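Local atomic coordinates of peptide-binding protein (Photobacterium damsela subsp. piscicida, PDB entry 6SQX), a protein that cleaves the peptidoglycan of potentially competing bacteria as a secreted endopeptidase of the NlpC/P60 family. Residues 32-37 with 304-309; 157-162 with 172-177; 165-170 with 427-432. All blocks are in the same frame, centred on the assembly; numbering follows the deposited sequence. Where two conformers were deposited one is given.

Contact 1: residues 32-37 with 304-309; sequences QDAFHY and QINNYI. With EDO (1,2-ethanediol), chain O.
An Asx turn headed by D33, leading into the short 3-10 segment 34-36, meets the C-terminal part of helix 298-308 through the side chain of N306. The pairing is a compact example of one primary amide reading two different groups of a turn. N306 OD1 accepts the backbone N-H of A34 at 2.8 Å from A34 N, almost straight at 174° and on a lone pair in the carbonyl plane. Its other end, N306 ND2, donates to D33 OD1 at 3.0 Å. Using both ends fixes the rotation of the N306 amide.

D33 CG stands anti to its backbone N (chi1 -179°), which brings OD1 back over the turn. There D33 OD1 also accepts from F35 N at 3.0 Å, and its two donors arrive from opposite faces of the carboxylate. The carboxylate and amide planes are 67° apart: N306 ND2 meets D33 OD1 from above the carboxylate plane, the acceptor staying near the amide plane. F35 crosses N306 at about a right angle and sets its ring edge-to-face with H303.

Van der Waals contacts flank the polar centre. The apolar one sets A34 CB on I305 CG2 at 3.8 Å. On the other flank I309 CG2 approaches Q32 OE1 to 3.6 Å, while the amide nitrogen of Q32 donates to the carbonyls of I439 and I30. The loop is thus joined both to the helix and to strand 438-441. Beyond the turn, a 1,2-ethanediol lies at the edge of the H36 ring, its O1 hydrogen-bonded to H36 NE2 at 3.2 Å.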
loop_
_atom_site.group_PDB
_atom_site.type_symbol
_atom_site.label_atom_id
_atom_site.label_comp_id
_atom_site.label_asym_id
_atom_site.label_seq_id
_atom_site.Cartn_x
_atom_site.Cartn_y
_atom_site.Cartn_z
ATOM N N GLN A 32 -4.792 -16.263 -14.522
ATOM C CA GLN A 32 -3.861 -15.358 -13.821
ATOM C C GLN A 32 -2.763 -14.877 -14.780
ATOM O O GLN A 32 -1.571 -15.218 -14.665
ATOM C CB GLN A 32 -3.301 -16.026 -12.576
ATOM C CG GLN A 32 -4.390 -16.353 -11.576
ATOM C CD GLN A 32 -5.212 -15.091 -11.231
ATOM O OE1 GLN A 32 -4.628 -14.065 -10.866
ATOM N NE2 GLN A 32 -6.530 -15.156 -11.384
ATOM N N ASP A 33 -3.178 -14.045 -15.741
ATOM C CA ASP A 33 -2.232 -13.447 -16.678
ATOM C C ASP A 33 -2.901 -12.194 -17.227
ATOM O O ASP A 33 -3.929 -12.293 -17.901
ATOM C CB ASP A 33 -1.919 -14.440 -17.796
ATOM C CG ASP A 33 -0.909 -13.896 -18.813
ATOM O OD1 ASP A 33 -0.537 -12.696 -18.792
ATOM O OD2 ASP A 33 -0.423 -14.673 -19.668
ATOM N N ALA A 34 -2.346 -11.022 -16.909
ATOM C CA ALA A 34 -2.977 -9.784 -17.324
ATOM C C ALA A 34 -3.106 -9.708 -18.837
ATOM O O ALA A 34 -3.990 -9.010 -19.347
ATOM C CB ALA A 34 -2.167 -8.581 -16.816
ATOM N N PHE A 35 -2.263 -10.423 -19.584
ATOM C CA PHE A 35 -2.355 -10.309 -21.034
ATOM C C PHE A 35 -3.608 -10.976 -21.585
ATOM O O PHE A 35 -3.964 -10.715 -22.739
ATOM C CB PHE A 35 -1.119 -10.930 -21.709
ATOM C CG PHE A 35 0.115 -10.062 -21.613
ATOM C CD1 PHE A 35 0.231 -8.934 -22.395
ATOM C CD2 PHE A 35 1.137 -10.360 -20.731
ATOM C CE1 PHE A 35 1.344 -8.132 -22.333
ATOM C CE2 PHE A 35 2.269 -9.544 -20.653
ATOM C CZ PHE A 35 2.357 -8.415 -21.452
ATOM N N HIS A 36 -4.261 -11.838 -20.790
ATOM C CA HIS A 36 -5.520 -12.458 -21.211
ATOM C C HIS A 36 -6.635 -11.425 -21.347
ATOM O O HIS A 36 -7.648 -11.679 -22.024
ATOM C CB HIS A 36 -5.905 -13.533 -20.188
ATOM C CG HIS A 36 -7.026 -14.422 -20.610
ATOM N ND1 HIS A 36 -6.860 -15.452 -21.510
ATOM C CD2 HIS A 36 -8.320 -14.469 -20.217
ATOM C CE1 HIS A 36 -8.013 -16.085 -21.666
ATOM N NE2 HIS A 36 -8.915 -15.508 -20.894
ATOM N N TYR A 37 -6.445 -10.255 -20.745
ATOM C CA TYR A 37 -7.454 -9.206 -20.691
ATOM C C TYR A 37 -7.030 -7.989 -21.492
ATOM O O TYR A 37 -7.588 -6.902 -21.301
ATOM C CB TYR A 37 -7.749 -8.832 -19.232
ATOM C CG TYR A 37 -7.938 -10.089 -18.403
ATOM C CD1 TYR A 37 -9.121 -10.819 -18.493
ATOM C CD2 TYR A 37 -6.902 -10.608 -17.616
ATOM C CE1 TYR A 37 -9.296 -12.009 -17.794
ATOM C CE2 TYR A 37 -7.064 -11.823 -16.910
ATOM C CZ TYR A 37 -8.274 -12.507 -17.010
ATOM O OH TYR A 37 -8.481 -13.679 -16.332
ATOM N N GLN A 304 3.976 -5.927 -14.879
ATOM C CA GLN A 304 4.054 -5.607 -13.457
ATOM C C GLN A 304 2.934 -6.277 -12.678
ATOM O O GLN A 304 3.172 -6.842 -11.600
ATOM C CB GLN A 304 4.015 -4.096 -13.278
ATOM C CG GLN A 304 5.268 -3.452 -13.825
ATOM C CD GLN A 304 6.501 -3.939 -13.096
ATOM O OE1 GLN A 304 6.611 -3.801 -11.872
ATOM N NE2 GLN A 304 7.427 -4.581 -13.849
ATOM N N ILE A 305 1.707 -6.246 -13.216
ATOM C CA ILE A 305 0.605 -6.993 -12.598
ATOM C C ILE A 305 0.979 -8.457 -12.416
ATOM O O ILE A 305 0.822 -9.035 -11.331
ATOM C CB ILE A 305 -0.681 -6.825 -13.423
ATOM C CG1 ILE A 305 -1.285 -5.437 -13.150
ATOM C CG2 ILE A 305 -1.685 -7.931 -13.112
ATOM C CD1 ILE A 305 -2.372 -5.070 -14.126
ATOM N N ASN A 306 1.518 -9.063 -13.474
ATOM C CA ASN A 306 1.848 -10.481 -13.395
ATOM C C ASN A 306 2.883 -10.757 -12.309
ATOM O O ASN A 306 2.875 -11.842 -11.708
ATOM C CB ASN A 306 2.351 -10.951 -14.764
ATOM C CG ASN A 306 1.204 -11.223 -15.739
ATOM O OD1 ASN A 306 0.023 -11.120 -15.351
ATOM N ND2 ASN A 306 1.526 -11.543 -17.013
ATOM N N ASN A 307 3.810 -9.820 -12.077
ATOM C CA ASN A 307 4.838 -10.029 -11.056
ATOM C C ASN A 307 4.277 -10.026 -9.634
ATOM O O ASN A 307 4.943 -10.541 -8.715
ATOM C CB ASN A 307 5.927 -8.962 -11.127
ATOM C CG ASN A 307 6.826 -9.120 -12.344
ATOM O OD1 ASN A 307 6.872 -10.185 -12.985
ATOM N ND2 ASN A 307 7.560 -8.079 -12.652
ATOM N N TYR A 308 3.094 -9.427 -9.419
ATOM C CA TYR A 308 2.501 -9.400 -8.080
ATOM C C TYR A 308 1.567 -10.564 -7.800
ATOM O O TYR A 308 1.290 -10.847 -6.622
ATOM C CB TYR A 308 1.709 -8.082 -7.825
ATOM C CG TYR A 308 2.609 -6.872 -7.747
ATOM C CD1 TYR A 308 3.468 -6.695 -6.651
ATOM C CD2 TYR A 308 2.579 -5.891 -8.753
ATOM C CE1 TYR A 308 4.320 -5.601 -6.589
ATOM C CE2 TYR A 308 3.441 -4.778 -8.701
ATOM C CZ TYR A 308 4.289 -4.643 -7.619
ATOM O OH TYR A 308 5.150 -3.565 -7.557
ATOM N N ILE A 309 1.050 -11.209 -8.856
ATOM C CA ILE A 309 0.080 -12.273 -8.654
ATOM C C ILE A 309 0.702 -13.366 -7.811
ATOM O O ILE A 309 1.844 -13.787 -8.053
ATOM C CB ILE A 309 -0.423 -12.812 -9.996
ATOM C CG1 ILE A 309 -1.240 -11.730 -10.757
ATOM C CG2 ILE A 309 -1.200 -14.125 -9.787
ATOM C CD1 ILE A 309 -1.690 -12.124 -12.192
HETATM C C1 EDO O . -11.735 -15.870 -18.331
HETATM O O1 EDO O . -11.777 -15.089 -19.520
HETATM C C2 EDO O . -10.300 -16.053 -17.892
HETATM O O2 EDO O . -10.239 -17.312 -17.299
#

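Contact 2: residues 157-162 with 172-177; sequences SDAFYN and PFDYIQ. With EDO (1,2-ethanediol), chain H; EDO (1,2-ethanediol), chain P.
F160, Y175 and D174 bury the most surface where residues 157-162 pass over residues 172-177, and two hydrogen bonds tie the three together. D174 OD1 takes the N-H of F160 at 2.9 Å from F160 N; one residue further along, Y175 N donates its N-H to F160 O, also at 2.9 Å and nearly straight (168°). The backbone of F160 is therefore held at both its N-H and its carbonyl.

D174 does double duty. With CG anti to its backbone N (chi1 170°), its OD1 also accepts from I176 N, closing an Asx turn at the start of the type I beta turn from D174 to Q177. F160 N and I176 N reach that oxygen from opposite faces of the carboxylate, both well out of its plane. The other oxygen, OD2, forms a salt bridge with R152 and receives a water at 2.7 Å, while A159 CB packs against D174 CG at 3.5 Å. These turns lie within the bacterial SH3 (SH3b1-type) region, in the long connection between strands 149-152 and 177-181.

Around the polar core the side chains close in. F160 presents the edge of its ring to Y175 CD2, and its CB lies 3.9 Å from I176 CG1. Y161 crosses D174 at about a right angle, CE1 reaching D174 CB at 3.7 Å. Y175 has a 1,2-ethanediol over the centre of one ring face. N162 ND2 comes within 3.4 Å of Y175 CE2, and donates to O2 of that same ethanediol; E169 OE1 is shared by hydrogen bonds with N162 ND2 and Y175 OH. A second water bridges N162 N and the carbonyl of F173.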
loop_
_atom_site.group_PDB
_atom_site.type_symbol
_atom_site.label_atom_id
_atom_site.label_comp_id
_atom_site.label_asym_id
_atom_site.label_seq_id
_atom_site.Cartn_x
_atom_site.Cartn_y
_atom_site.Cartn_z
ATOM N N SER A 157 7.899 -4.115 17.932
ATOM C CA SER A 157 7.724 -5.204 16.986
ATOM C C SER A 157 6.678 -6.202 17.453
ATOM O O SER A 157 6.324 -7.116 16.692
ATOM C CB SER A 157 9.055 -5.912 16.731
ATOM O OG SER A 157 9.604 -6.388 17.945
ATOM N N ASP A 158 6.183 -6.049 18.673
ATOM C CA ASP A 158 5.154 -6.946 19.170
ATOM C C ASP A 158 3.844 -6.594 18.491
ATOM O O ASP A 158 3.659 -5.463 18.024
ATOM C CB ASP A 158 5.019 -6.762 20.675
ATOM C CG ASP A 158 4.394 -7.982 21.364
ATOM O OD1 ASP A 158 4.082 -8.978 20.660
ATOM O OD2 ASP A 158 4.220 -7.964 22.606
ATOM N N ALA A 159 2.971 -7.596 18.362
ATOM C CA ALA A 159 1.714 -7.469 17.636
ATOM C C ALA A 159 0.583 -7.103 18.577
ATOM O O ALA A 159 0.663 -7.319 19.799
ATOM C CB ALA A 159 1.361 -8.797 16.955
ATOM N N PHE A 160 -0.502 -6.584 17.981
ATOM C CA PHE A 160 -1.820 -6.568 18.634
ATOM C C PHE A 160 -2.782 -7.280 17.695
ATOM O O PHE A 160 -3.169 -6.711 16.662
ATOM C CB PHE A 160 -2.345 -5.154 18.929
ATOM C CG PHE A 160 -3.663 -5.164 19.664
ATOM C CD1 PHE A 160 -4.865 -5.285 18.980
ATOM C CD2 PHE A 160 -3.690 -5.102 21.031
ATOM C CE1 PHE A 160 -6.079 -5.346 19.647
ATOM C CE2 PHE A 160 -4.903 -5.158 21.719
ATOM C CZ PHE A 160 -6.097 -5.277 21.017
ATOM N N TYR A 161 -3.136 -8.516 18.051
ATOM C CA TYR A 161 -4.152 -9.299 17.364
ATOM C C TYR A 161 -5.415 -9.350 18.204
ATOM O O TYR A 161 -5.360 -9.367 19.438
ATOM C CB TYR A 161 -3.685 -10.744 17.183
ATOM C CG TYR A 161 -2.501 -10.917 16.275
ATOM C CD1 TYR A 161 -2.603 -10.653 14.891
ATOM C CD2 TYR A 161 -1.309 -11.421 16.781
ATOM C CE1 TYR A 161 -1.512 -10.829 14.047
ATOM C CE2 TYR A 161 -0.212 -11.659 15.939
ATOM C CZ TYR A 161 -0.314 -11.331 14.579
ATOM O OH TYR A 161 0.757 -11.539 13.734
ATOM N N ASN A 162 -6.559 -9.387 17.527
ATOM C CA ASN A 162 -7.760 -9.882 18.190
ATOM C C ASN A 162 -7.692 -11.418 18.248
ATOM O O ASN A 162 -6.775 -12.031 17.694
ATOM C CB ASN A 162 -9.002 -9.408 17.437
ATOM C CG ASN A 162 -9.229 -7.885 17.568
ATOM O OD1 ASN A 162 -9.101 -7.312 18.667
ATOM N ND2 ASN A 162 -9.553 -7.241 16.453
ATOM N N PRO A 172 -2.685 -12.170 9.123
ATOM C CA PRO A 172 -1.678 -11.096 9.223
ATOM C C PRO A 172 -2.220 -9.807 9.879
ATOM O O PRO A 172 -1.570 -8.752 9.752
ATOM C CB PRO A 172 -1.340 -10.806 7.739
ATOM C CG PRO A 172 -2.715 -10.994 6.997
ATOM C CD PRO A 172 -3.277 -12.234 7.759
ATOM N N PHE A 173 -3.382 -9.886 10.537
ATOM C CA PHE A 173 -4.068 -8.693 11.051
ATOM C C PHE A 173 -3.514 -8.248 12.410
ATOM O O PHE A 173 -4.219 -8.210 13.431
ATOM C CB PHE A 173 -5.563 -8.979 11.098
ATOM C CG PHE A 173 -6.157 -9.210 9.747
ATOM C CD1 PHE A 173 -6.384 -8.142 8.867
ATOM C CD2 PHE A 173 -6.390 -10.522 9.274
ATOM C CE1 PHE A 173 -6.884 -8.351 7.570
ATOM C CE2 PHE A 173 -6.914 -10.732 7.994
ATOM C CZ PHE A 173 -7.139 -9.650 7.132
ATOM N N ASP A 174 -2.226 -7.883 12.391
ATOM C CA ASP A 174 -1.580 -7.187 13.506
ATOM C C ASP A 174 -1.889 -5.710 13.344
ATOM O O ASP A 174 -1.383 -5.072 12.431
ATOM C CB ASP A 174 -0.071 -7.429 13.399
ATOM C CG ASP A 174 0.752 -6.566 14.363
ATOM O OD1 ASP A 174 0.156 -5.849 15.208
ATOM O OD2 ASP A 174 1.991 -6.607 14.274
ATOM N N TYR A 175 -2.724 -5.163 14.235
ATOM C CA TYR A 175 -3.201 -3.807 13.992
ATOM C C TYR A 175 -2.140 -2.744 14.217
ATOM O O TYR A 175 -2.362 -1.595 13.801
ATOM C CB TYR A 175 -4.476 -3.555 14.820
ATOM C CG TYR A 175 -5.607 -4.384 14.246
ATOM C CD1 TYR A 175 -6.185 -4.053 13.012
ATOM C CD2 TYR A 175 -6.006 -5.570 14.853
ATOM C CE1 TYR A 175 -7.193 -4.872 12.447
ATOM C CE2 TYR A 175 -7.008 -6.358 14.313
ATOM C CZ TYR A 175 -7.581 -6.007 13.102
ATOM O OH TYR A 175 -8.565 -6.806 12.550
ATOM N N ILE A 176 -0.994 -3.099 14.816
ATOM C CA ILE A 176 0.134 -2.167 14.920
ATOM C C ILE A 176 0.801 -1.952 13.572
ATOM O O ILE A 176 1.496 -0.946 13.370
ATOM C CB ILE A 176 1.165 -2.668 15.954
ATOM C CG1 ILE A 176 0.496 -3.008 17.288
ATOM C CG2 ILE A 176 2.307 -1.663 16.140
ATOM C CD1 ILE A 176 -0.247 -1.859 17.921
ATOM N N GLN A 177 0.617 -2.880 12.627
ATOM C CA GLN A 177 1.313 -2.820 11.352
ATOM C C GLN A 177 0.624 -1.842 10.397
ATOM O O GLN A 177 -0.568 -2.005 10.089
ATOM C CB GLN A 177 1.346 -4.228 10.758
ATOM C CG GLN A 177 2.085 -4.281 9.367
ATOM C CD GLN A 177 3.486 -3.599 9.408
ATOM O OE1 GLN A 177 4.237 -3.746 10.414
ATOM N NE2 GLN A 177 3.813 -2.820 8.349
HETATM C C1 EDO H . -8.115 -3.553 16.749
HETATM O O1 EDO H . -8.850 -3.051 17.882
HETATM C C2 EDO H . -9.036 -3.669 15.545
HETATM O O2 EDO H . -10.124 -4.563 15.884
HETATM C C1 EDO P . -9.918 -6.462 8.781
HETATM O O1 EDO P . -9.495 -5.485 9.720
HETATM C C2 EDO P . -9.848 -7.777 9.535
HETATM O O2 EDO P . -10.431 -8.826 8.758
HETATM O O HOH W 1 4.049 -8.368 14.572
HETATM O O HOH W 2 -6.339 -9.729 14.565
#

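Contact 3: residues 165-170 with 427-432; sequences TIPGEG and NEQGRA. With EDO (1,2-ethanediol), chain P.
P167 is pressed edge-on into the backbone of strand 429-433, and this is the close-packed half of the contact. P167 CG rests on the strand backbone, 3.5 Å from Q429 O and 4.0 Å from G430 CA. P167 CB touches R431 CG at 3.8 Å, and N22 and N23, near the start of the modelled chain, complete the seat of the ring.

The other half, at exposed I166, is looser, with no hydrogen bond between the segments. I166 CG2 meets Q429 NE2 at 3.5 Å, and P167 O lies near the same nitrogen but at a poor angle for bonding. Both approaches belong to one of two conformers of Q429, so they should be read with caution.

The proline and the glycine after it are the two central residues of a type II beta turn from I166 to E169, closed by E169 N bonding to I166 O at 3.0 Å. G168 has the positive phi (82°) that this third turn position favours. By contrast, 429-433 is a strand of a mixed four-stranded sheet, so the contact sets a turn of the SH3-type region against a sheet of another part of the fold.

R431 bends at chi2 (-71°), lying with one guanidinium face toward P167 O. The group is held within its own strand: R431 NH1 bonds to G430 O at 2.9 Å, and in this conformer both NH1 and NH2 grip Q429 OE1. Beside G168 a 1,2-ethanediol makes a weak bond from O2 to G168 O.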
loop_
_atom_site.group_PDB
_atom_site.type_symbol
_atom_site.label_atom_id
_atom_site.label_comp_id
_atom_site.label_asym_id
_atom_site.label_seq_id
_atom_site.Cartn_x
_atom_site.Cartn_y
_atom_site.Cartn_z
ATOM N N THR A 165 -8.939 -17.075 16.640
ATOM C CA THR A 165 -9.944 -18.022 16.177
ATOM C C THR A 165 -11.137 -17.344 15.513
ATOM O O THR A 165 -12.020 -18.036 15.006
ATOM C CB THR A 165 -10.442 -18.912 17.325
ATOM O OG1 THR A 165 -11.188 -18.128 18.264
ATOM C CG2 THR A 165 -9.277 -19.610 18.041
ATOM N N ILE A 166 -11.187 -16.018 15.494
ATOM C CA ILE A 166 -12.280 -15.266 14.876
ATOM C C ILE A 166 -11.935 -15.076 13.403
ATOM O O ILE A 166 -10.820 -14.624 13.100
ATOM C CB ILE A 166 -12.423 -13.891 15.544
ATOM C CG1 ILE A 166 -12.811 -14.037 17.006
ATOM C CG2 ILE A 166 -13.485 -13.025 14.827
ATOM C CD1 ILE A 166 -12.778 -12.666 17.776
ATOM N N PRO A 167 -12.829 -15.390 12.468
ATOM C CA PRO A 167 -12.524 -15.162 11.047
ATOM C C PRO A 167 -12.192 -13.700 10.808
ATOM O O PRO A 167 -12.853 -12.804 11.356
ATOM C CB PRO A 167 -13.824 -15.567 10.337
ATOM C CG PRO A 167 -14.434 -16.620 11.280
ATOM C CD PRO A 167 -14.125 -16.083 12.651
ATOM N N GLY A 168 -11.148 -13.461 10.012
ATOM C CA GLY A 168 -10.650 -12.110 9.792
ATOM C C GLY A 168 -9.719 -11.575 10.850
ATOM O O GLY A 168 -9.370 -10.382 10.780
ATOM N N GLU A 169 -9.294 -12.402 11.813
ATOM C CA GLU A 169 -8.402 -11.983 12.896
ATOM C C GLU A 169 -7.224 -12.961 12.992
ATOM O O GLU A 169 -7.174 -13.980 12.303
ATOM C CB GLU A 169 -9.170 -11.877 14.227
ATOM C CG GLU A 169 -10.409 -10.979 14.164
ATOM C CD GLU A 169 -10.114 -9.514 13.815
ATOM O OE1 GLU A 169 -8.979 -9.013 13.960
ATOM O OE2 GLU A 169 -11.066 -8.842 13.389
ATOM N N GLY A 170 -6.262 -12.660 13.867
ATOM C CA GLY A 170 -4.987 -13.373 13.829
ATOM C C GLY A 170 -4.186 -12.889 12.628
ATOM O O GLY A 170 -4.553 -11.939 11.923
ATOM N N ASN A 427 -26.310 -16.651 12.029
ATOM C CA ASN A 427 -25.714 -15.322 11.880
ATOM C C ASN A 427 -24.281 -15.257 12.396
ATOM O O ASN A 427 -23.782 -14.181 12.724
ATOM C CB ASN A 427 -26.578 -14.210 12.494
ATOM C CG ASN A 427 -26.511 -12.925 11.700
ATOM O OD1 ASN A 427 -26.522 -12.946 10.469
ATOM N ND2 ASN A 427 -26.437 -11.794 12.397
ATOM N N GLU A 428 -23.578 -16.385 12.437
ATOM C CA GLU A 428 -22.138 -16.383 12.714
ATOM C C GLU A 428 -21.355 -16.117 11.427
ATOM O O GLU A 428 -21.771 -16.514 10.344
ATOM C CB GLU A 428 -21.739 -17.732 13.313
ATOM C CG GLU A 428 -22.406 -17.975 14.679
ATOM C CD GLU A 428 -22.502 -19.451 15.074
ATOM O OE1 GLU A 428 -22.187 -20.328 14.256
ATOM O OE2 GLU A 428 -22.920 -19.741 16.220
ATOM N N GLN A 429 -20.242 -15.390 11.547
ATOM C CA GLN A 429 -19.464 -15.017 10.368
ATOM C C GLN A 429 -18.422 -16.068 10.009
ATOM O O GLN A 429 -17.929 -16.818 10.862
ATOM C CB GLN A 429 -18.758 -13.668 10.542
ATOM C CG GLN A 429 -17.537 -13.701 11.446
ATOM C CD GLN A 429 -16.754 -12.386 11.455
ATOM O OE1 GLN A 429 -16.896 -11.542 10.565
ATOM N NE2 GLN A 429 -15.924 -12.217 12.464
ATOM N N GLY A 430 -18.078 -16.090 8.723
ATOM C CA GLY A 430 -17.001 -16.920 8.219
ATOM C C GLY A 430 -16.304 -16.152 7.118
ATOM O O GLY A 430 -16.666 -15.019 6.784
ATOM N N ARG A 431 -15.263 -16.765 6.559
ATOM C CA ARG A 431 -14.569 -16.160 5.423
ATOM C C ARG A 431 -14.340 -17.213 4.357
ATOM O O ARG A 431 -13.918 -18.335 4.665
ATOM C CB ARG A 431 -13.189 -15.550 5.790
ATOM C CG ARG A 431 -13.292 -14.355 6.755
ATOM C CD ARG A 431 -13.878 -13.108 6.052
ATOM N NE ARG A 431 -13.863 -11.949 6.941
ATOM C CZ ARG A 431 -14.770 -11.728 7.896
ATOM N NH1 ARG A 431 -15.778 -12.576 8.086
ATOM N NH2 ARG A 431 -14.688 -10.624 8.641
ATOM N N ALA A 432 -14.559 -16.824 3.108
ATOM C CA ALA A 432 -14.099 -17.600 1.950
ATOM C C ALA A 432 -12.717 -17.032 1.639
ATOM O O ALA A 432 -12.594 -15.938 1.086
ATOM C CB ALA A 432 -15.050 -17.442 0.766
HETATM C C1 EDO P . -9.918 -6.462 8.781
HETATM O O1 EDO P . -9.495 -5.485 9.720
HETATM C C2 EDO P . -9.848 -7.777 9.535
HETATM O O2 EDO P . -10.431 -8.826 8.758
#

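How the contacts relate
Contacts 2 and 3 are neighbours, with centres 17 Å apart, whereas contact 1 lies about 30 Å from the centre of either. Along the chain 32-37 comes first, then 157-162, 165-170 and 172-177 in quick succession, then 304-309 and 427-432. Contact 2 is thus nested inside the loop closed by contact 1, while contact 3 interleaves with both. The turn 165-170 sits between the two segments of contact 2, and E169 OE1 joins the sites through probable hydrogen bonds with Y175 OH and N162 ND2, with F173 CD2 packing on G168 O second. Together they show how one SH3-type connection packs on itself and against strand 429-433, while an early loop meets helix 298-308 separately.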